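Local coordinates for protein prenylcyclase (Actinoplanes teichomyceticus, PDB 6IJ1) that probably acts on a prenyl substrate as a prenyltransferase or cyclase, though its exact reaction is not established, at residues Ser245-Ala250 and Pro287-Arg292. Numbering follows the deposited sequence.
Sequences SPFATA and PSARLR
S288 meets the first turn of helix 246-256 at the backbone of F247: its OG accepts the F247 N-H at 3.1 Å, with a moderately bent N-H...O angle of 148°. F247 N is a first-turn amide for which the helix itself supplies no carbonyl, and the serine hydroxyl takes that place from another part of the chain. OG sits between the backbone N and carbonyl carbon of S288, a rotation that turns it to the helix end and also against the P246 ring, whose CD is 3.3 Å from S288 OG. The same hydroxyl is hydrogen-bonded to T286 O. S245, the N-cap, works beside it: S245 OG accepts from A248 N at 3.0 Å, nearly straight. S245 OG also donates to a water 2.6 Å from it, which passes a hydrogen bond on to S288 O. This water bridge also joins the helix N-terminus to the S288 backbone. Next, A289, centre of an inverse gamma turn, sits over one face of the F247 ring in a CH-pi contact, its CA 3.6 Å from the ring centroid. The approach is only 7° off the ring normal. A289 CB adds to it at 3.6 Å from F247 CE1. With CG anti to the backbone N (chi1 -174°), the F247 ring extends from the helix toward A289. An alanine at F247 would keep the N-H...OG hydrogen bond to S288 but would probably leave a gap beneath A289 and deprive its CA of the aromatic face. R290 N comes obliquely near F247 CE2, while the arginine side chain leads away from the helix. Beyond it the chain enters strand 291-292, which pairs with strand 319-321, while helices 198-209 and 327-341 and the W195 ring also pack around F247, and helix 265-278 touches P246 through W274.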
loop_
_atom_site.group_PDB
_atom_site.type_symbol
_atom_site.label_atom_id
_atom_site.label_comp_id
_atom_site.label_asym_id
_atom_site.label_seq_id
_atom_site.Cartn_x
_atom_site.Cartn_y
_atom_site.Cartn_z
ATOM N N SER A 245 -2.145 14.215 -8.638
ATOM C CA SER A 245 -1.683 13.510 -7.422
ATOM C C SER A 245 -0.484 12.639 -7.788
ATOM O O SER A 245 -0.640 11.774 -8.617
ATOM C CB SER A 245 -2.795 12.656 -6.870
ATOM O OG SER A 245 -2.294 11.713 -5.939
ATOM N N PRO A 246 0.725 12.891 -7.262
ATOM C CA PRO A 246 1.847 12.016 -7.556
ATOM C C PRO A 246 1.486 10.577 -7.161
ATOM O O PRO A 246 1.790 9.686 -7.892
ATOM C CB PRO A 246 2.966 12.580 -6.669
ATOM C CG PRO A 246 2.610 14.036 -6.524
ATOM C CD PRO A 246 1.097 14.054 -6.457
ATOM N N PHE A 247 0.818 10.400 -6.021
ATOM C CA PHE A 247 0.454 9.035 -5.595
ATOM C C PHE A 247 -0.469 8.367 -6.611
ATOM O O PHE A 247 -0.198 7.234 -7.072
ATOM C CB PHE A 247 -0.225 9.206 -4.223
ATOM C CG PHE A 247 -0.568 7.943 -3.500
ATOM C CD1 PHE A 247 0.451 7.137 -2.974
ATOM C CD2 PHE A 247 -1.879 7.601 -3.303
ATOM C CE1 PHE A 247 0.104 6.001 -2.199
ATOM C CE2 PHE A 247 -2.250 6.444 -2.516
ATOM C CZ PHE A 247 -1.236 5.671 -1.988
ATOM N N ALA A 248 -1.578 9.035 -6.954
ATOM C CA ALA A 248 -2.538 8.390 -7.854
ATOM C C ALA A 248 -1.958 8.226 -9.245
ATOM O O ALA A 248 -2.318 7.258 -9.955
ATOM C CB ALA A 248 -3.832 9.198 -7.909
ATOM N N THR A 249 -1.110 9.176 -9.683
ATOM C CA THR A 249 -0.500 9.076 -11.011
ATOM C C THR A 249 0.430 7.859 -11.071
ATOM O O THR A 249 0.420 7.097 -12.050
ATOM C CB THR A 249 0.272 10.384 -11.301
ATOM O OG1 THR A 249 -0.669 11.430 -11.286
ATOM C CG2 THR A 249 0.892 10.359 -12.711
ATOM N N ALA A 250 1.262 7.680 -10.046
ATOM C CA ALA A 250 2.166 6.537 -9.993
ATOM C C ALA A 250 1.401 5.218 -9.971
ATOM O O ALA A 250 1.771 4.261 -10.685
ATOM C CB ALA A 250 3.038 6.649 -8.736
ATOM N N PRO A 287 3.345 15.199 -0.689
ATOM C CA PRO A 287 2.648 14.124 0.025
ATOM C C PRO A 287 1.225 14.013 -0.475
ATOM O O PRO A 287 0.421 14.975 -0.404
ATOM C CB PRO A 287 2.697 14.553 1.490
ATOM C CG PRO A 287 4.045 15.366 1.556
ATOM C CD PRO A 287 4.028 16.111 0.256
ATOM N N SER A 288 0.878 12.813 -0.908
ATOM C CA SER A 288 -0.423 12.629 -1.532
ATOM C C SER A 288 -0.939 11.216 -1.276
ATOM O O SER A 288 -1.925 10.801 -1.910
ATOM C CB SER A 288 -0.293 12.935 -3.047
ATOM O OG SER A 288 0.879 12.336 -3.619
ATOM N N ALA A 289 -0.352 10.498 -0.328
ATOM C CA ALA A 289 -0.827 9.151 -0.008
ATOM C C ALA A 289 -1.967 9.312 1.003
ATOM O O ALA A 289 -1.787 9.206 2.217
ATOM C CB ALA A 289 0.339 8.297 0.520
ATOM N N ARG A 290 -3.153 9.610 0.475
ATOM C CA ARG A 290 -4.259 10.106 1.297
ATOM C C ARG A 290 -5.040 8.916 1.837
ATOM O O ARG A 290 -5.729 8.213 1.084
ATOM C CB ARG A 290 -5.174 11.045 0.490
ATOM C CG ARG A 290 -4.423 12.270 -0.112
ATOM C CD ARG A 290 -3.570 13.050 0.945
ATOM N NE ARG A 290 -4.352 13.963 1.765
ATOM C CZ ARG A 290 -4.654 15.238 1.406
ATOM N NH1 ARG A 290 -4.349 15.699 0.261
ATOM N NH2 ARG A 290 -5.373 15.987 2.177
ATOM N N LEU A 291 -4.880 8.696 3.126
ATOM C CA LEU A 291 -5.408 7.539 3.844
ATOM C C LEU A 291 -6.649 8.006 4.576
ATOM O O LEU A 291 -6.584 8.971 5.344
ATOM C CB LEU A 291 -4.328 7.051 4.821
ATOM C CG LEU A 291 -4.364 5.715 5.538
ATOM C CD1 LEU A 291 -3.089 5.685 6.357
ATOM C CD2 LEU A 291 -5.572 5.772 6.437
ATOM N N ARG A 292 -7.770 7.332 4.383
ATOM C CA ARG A 292 -8.963 7.702 5.153
ATOM C C ARG A 292 -9.102 6.745 6.327
ATOM O O ARG A 292 -9.209 5.517 6.132
ATOM C CB ARG A 292 -10.205 7.740 4.281
ATOM C CG ARG A 292 -10.550 6.456 3.550
ATOM C CD ARG A 292 -11.729 6.669 2.594
ATOM N NE ARG A 292 -12.103 5.436 1.921
ATOM C CZ ARG A 292 -12.934 5.374 0.896
ATOM N NH1 ARG A 292 -13.564 6.488 0.447
ATOM N NH2 ARG A 292 -13.174 4.220 0.283
HETATM O O HOH W 1 -3.813 11.310 -3.812
#